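PDB 3IX0: beta-microseminoprotein, which is secreted by the prostate into seminal plasma, forms homodimers, interacts with PI16 and probably binds immunoglobulin. Local coordinates for residues Asn24-Pro27 with Glu31-Thr34; Thr39-Cys42 with Ile47-Cys50. All blocks are in the same frame, centred on the assembly; numbering follows the deposited sequence.

Overall arrangement
Contacts 1 and 2 lie on the same side of the chain's centre, with their own centres about 8 Å apart. They follow one another along the chain. Contact 1 joins the short strand 25-26 to strand 31-33, the edge strand of a four-stranded antiparallel sheet, by side chains alone, through His26 and Trp32. Contact 2 is the hairpin of strands 38-42 and 46-51 in that sheet. Strands 31-33 and 38-42 are neighbours, so the contacts meet directly. Trp32 O lies 2.9 Å from Cys40 N, a probable hydrogen bond. Glu31 OE2 and Thr39 OG1, 2.8 Å apart, probably form another. The disulfide Cys18-Cys42 ties the small two-stranded sheet to the larger one. The other subunit touches neither contact.

Contact 1: residues Asn24-Pro27 with Glu31-Thr34; sequences NKHP and EWQT
His26 NE2 is hydrogen-bonded to Asp20 OD2, and its imidazole lies flat on the indole of Trp32. This is a face-to-face aromatic stack. It joins the two-stranded sheet of 18-19 and 25-26 to the edge strand 31-33 of the four-stranded sheet. The centroids of the imidazole and the six-membered ring of Trp32 are 3.5 Å apart. The ring planes are tilted by 20°. The two side chains cross at about a right angle. Trp32 CG sits between its own backbone N and carbonyl carbon (chi1 72°), and this turns the indole face toward His26. The bond to Asp20 limits rotation of the imidazole. The nearby carboxylate would probably favour a protonated histidine. The side chain of Trp32 also touches Asp20. Within their own sheets, backbone hydrogen bonds join His26 to Cys18 and Trp32 to Cys40. An alanine in place of this tryptophan removes the indole, which would probably strip one imidazole face of its stacking partner and open a gap between the two sheets. The stack reaches back to the root of the histidine, where His26 CB lies 3.9 Å from Trp32 CZ3.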
loop_
_atom_site.group_PDB
_atom_site.type_symbol
_atom_site.label_atom_id
_atom_site.label_comp_id
_atom_site.label_asym_id
_atom_site.label_seq_id
_atom_site.Cartn_x
_atom_site.Cartn_y
_atom_site.Cartn_z
ATOM N N ASN B 24 18.179 4.792 14.472
ATOM C CA ASN B 24 18.706 3.439 14.306
ATOM C C ASN B 24 19.210 3.180 12.881
ATOM O O ASN B 24 18.552 3.517 11.898
ATOM C CB ASN B 24 17.664 2.363 14.662
ATOM C CG ASN B 24 16.999 2.594 16.007
ATOM O OD1 ASN B 24 17.599 2.383 17.072
ATOM N ND2 ASN B 24 15.728 2.991 15.963
ATOM N N LYS B 25 20.368 2.553 12.773
ATOM C CA LYS B 25 20.859 2.108 11.482
ATOM C C LYS B 25 20.486 0.658 11.262
ATOM O O LYS B 25 20.554 -0.176 12.180
ATOM C CB LYS B 25 22.380 2.267 11.379
ATOM C CG LYS B 25 22.839 3.707 11.398
ATOM C CD LYS B 25 24.342 3.812 11.360
ATOM C CE LYS B 25 24.937 3.675 12.749
ATOM N NZ LYS B 25 26.381 4.045 12.759
ATOM N N HIS B 26 20.116 0.363 10.025
ATOM C CA HIS B 26 19.652 -0.954 9.658
ATOM C C HIS B 26 20.481 -1.527 8.532
ATOM O O HIS B 26 20.880 -0.820 7.616
ATOM C CB HIS B 26 18.184 -0.898 9.228
ATOM C CG HIS B 26 17.288 -0.278 10.247
ATOM N ND1 HIS B 26 16.460 -1.033 11.059
ATOM C CD2 HIS B 26 17.092 1.007 10.611
ATOM C CE1 HIS B 26 15.798 -0.239 11.863
ATOM N NE2 HIS B 26 16.154 1.014 11.617
ATOM N N PRO B 27 20.729 -2.827 8.599
ATOM C CA PRO B 27 21.501 -3.533 7.577
ATOM C C PRO B 27 20.781 -3.522 6.230
ATOM O O PRO B 27 19.541 -3.561 6.167
ATOM C CB PRO B 27 21.579 -4.969 8.126
ATOM C CG PRO B 27 21.218 -4.861 9.582
ATOM C CD PRO B 27 20.270 -3.715 9.679
ATOM N N GLU B 31 14.408 -5.889 7.475
ATOM C CA GLU B 31 13.071 -5.362 7.742
ATOM C C GLU B 31 12.949 -5.024 9.218
ATOM O O GLU B 31 13.525 -5.701 10.065
ATOM C CB GLU B 31 11.999 -6.378 7.324
ATOM C CG GLU B 31 10.554 -5.941 7.576
ATOM C CD GLU B 31 10.068 -6.220 9.005
ATOM O OE1 GLU B 31 10.679 -7.068 9.698
ATOM O OE2 GLU B 31 9.065 -5.596 9.436
ATOM N N TRP B 32 12.224 -3.957 9.531
ATOM C CA TRP B 32 11.882 -3.660 10.926
ATOM C C TRP B 32 10.480 -3.084 11.062
ATOM O O TRP B 32 9.917 -2.549 10.109
ATOM C CB TRP B 32 12.889 -2.711 11.558
ATOM C CG TRP B 32 12.843 -1.270 11.076
ATOM C CD1 TRP B 32 12.273 -0.213 11.720
ATOM C CD2 TRP B 32 13.431 -0.736 9.873
ATOM N NE1 TRP B 32 12.456 0.943 10.991
ATOM C CE2 TRP B 32 13.163 0.646 9.856
ATOM C CE3 TRP B 32 14.148 -1.296 8.811
ATOM C CZ2 TRP B 32 13.581 1.480 8.810
ATOM C CZ3 TRP B 32 14.557 -0.473 7.775
ATOM C CH2 TRP B 32 14.276 0.904 7.785
ATOM N N GLN B 33 9.918 -3.192 12.255
ATOM C CA GLN B 33 8.659 -2.539 12.532
ATOM C C GLN B 33 8.957 -1.255 13.294
ATOM O O GLN B 33 9.861 -1.214 14.139
ATOM C CB GLN B 33 7.739 -3.468 13.323
ATOM C CG GLN B 33 7.521 -4.826 12.649
ATOM C CD GLN B 33 6.523 -5.706 13.404
ATOM O OE1 GLN B 33 5.567 -5.209 14.024
ATOM N NE2 GLN B 33 6.740 -7.022 13.354
ATOM N N THR B 34 8.221 -0.201 12.966
ATOM C CA THR B 34 8.396 1.082 13.618
ATOM C C THR B 34 7.540 1.151 14.874
ATOM O O THR B 34 6.958 0.150 15.307
ATOM C CB THR B 34 7.913 2.195 12.714
ATOM O OG1 THR B 34 6.512 1.993 12.484
ATOM C CG2 THR B 34 8.699 2.211 11.356
#

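Contact 2: residues Thr39-Cys42 with Ile47-Cys50; sequences TCTC and ISCC
Segments 39-42 and 47-50 run antiparallel as two arms of a beta hairpin, their axes 4.6 Å apart at an angle of 168°. Thr39 and Cys50 form a hydrogen-bonded pair, with Thr39 N to Cys50 O and Cys50 N to Thr39 O both at 2.8 Å. Thr41 and Ser48 form the next such pair. Here the Ser48 N to Thr41 O bond is the longer, at 3.1 Å. Between them lies the non-hydrogen-bonded pair Cys40 and Cys49, bridged by a disulfide. The two CA atoms, Cys40 CA and Cys49 CA, are only 4.0 Å apart. Each SG is turned anti to its own carbonyl carbon (chi1 -64° in Cys40), which brings the two sulfurs together across the strands. The CB-SG-SG-CB torsion (chi3) of 112° makes a right-handed disulfide. It adds a covalent link to the backbone ladder. Cys42 and Ile47 point to this same face. The other face carries Thr39, Thr41, Ser48 and Cys50. A water there accepts hydrogen bonds from Thr41 OG1 and Ser48 OG. Thr41 OG1 and Ser48 OG are 4.2 Å apart, and the water bridges them. It also donates to Thr39 O at 3.0 Å. That carbonyl oxygen thus takes the water as well as Cys50 N, which is tilted out of the carbonyl plane. Thr39 OG1 is hydrogen-bonded to Glu31 OE2 on strand 31-33. On one flank the hairpin pairs with strand 31-33 through Cys40 and Trp32. On the other it pairs with strand 2-6, where backbone hydrogen bonds join Ile47 to Ile5 and Cys49 to Tyr3. Two more disulfides anchor it: Cys42 to Cys18 beside strand 25-26, and Cys50 to Cys2 in strand 2-6.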
loop_
_atom_site.group_PDB
_atom_site.type_symbol
_atom_site.label_atom_id
_atom_site.label_comp_id
_atom_site.label_asym_id
_atom_site.label_seq_id
_atom_site.Cartn_x
_atom_site.Cartn_y
_atom_site.Cartn_z
ATOM N N THR B 39 5.739 -1.326 8.708
ATOM C CA THR B 39 6.852 -2.201 8.413
ATOM C C THR B 39 7.691 -1.544 7.314
ATOM O O THR B 39 7.180 -1.188 6.242
ATOM C CB THR B 39 6.390 -3.631 8.021
ATOM O OG1 THR B 39 7.510 -4.360 7.518
ATOM C CG2 THR B 39 5.306 -3.601 6.934
ATOM N N CYS B 40 8.971 -1.364 7.604
ATOM C CA CYS B 40 9.910 -0.733 6.686
ATOM C C CYS B 40 10.982 -1.711 6.250
ATOM O O CYS B 40 11.362 -2.595 7.011
ATOM C CB CYS B 40 10.597 0.451 7.375
ATOM S SG CYS B 40 9.486 1.767 7.818
ATOM N N THR B 41 11.503 -1.520 5.040
ATOM C CA THR B 41 12.577 -2.350 4.531
ATOM C C THR B 41 13.698 -1.503 3.953
ATOM O O THR B 41 13.456 -0.566 3.204
ATOM C CB THR B 41 12.057 -3.336 3.460
ATOM O OG1 THR B 41 10.921 -4.044 3.973
ATOM C CG2 THR B 41 13.151 -4.345 3.061
ATOM N N CYS B 42 14.929 -1.835 4.326
ATOM C CA CYS B 42 16.095 -1.103 3.882
ATOM C C CYS B 42 16.741 -1.792 2.678
ATOM O O CYS B 42 17.125 -2.946 2.759
ATOM C CB CYS B 42 17.112 -1.029 5.015
ATOM S SG CYS B 42 18.777 -0.563 4.466
ATOM N N ILE B 47 14.413 2.978 0.545
ATOM C CA ILE B 47 13.750 2.564 1.753
ATOM C C ILE B 47 12.260 2.609 1.472
ATOM O O ILE B 47 11.754 3.585 0.917
ATOM C CB ILE B 47 14.062 3.514 2.923
ATOM C CG1 ILE B 47 15.574 3.624 3.151
ATOM C CG2 ILE B 47 13.387 3.021 4.205
ATOM C CD1 ILE B 47 15.952 4.785 4.045
ATOM N N SER B 48 11.558 1.544 1.842
ATOM C CA SER B 48 10.115 1.534 1.756
ATOM C C SER B 48 9.515 1.363 3.154
ATOM O O SER B 48 10.054 0.652 3.991
ATOM C CB SER B 48 9.649 0.398 0.851
ATOM O OG SER B 48 9.931 -0.854 1.450
ATOM N N CYS B 49 8.407 2.035 3.405
ATOM C CA CYS B 49 7.634 1.802 4.618
ATOM C C CYS B 49 6.187 1.582 4.213
ATOM O O CYS B 49 5.654 2.312 3.365
ATOM C CB CYS B 49 7.762 2.983 5.588
ATOM S SG CYS B 49 9.438 3.110 6.307
ATOM N N CYS B 50 5.563 0.565 4.803
ATOM C CA CYS B 50 4.184 0.235 4.503
ATOM C C CYS B 50 3.402 0.171 5.808
ATOM O O CYS B 50 3.904 -0.302 6.810
ATOM C CB CYS B 50 4.097 -1.126 3.803
ATOM S SG CYS B 50 5.013 -1.260 2.281
HETATM O O HOH W 1 8.600 -2.200 3.858
#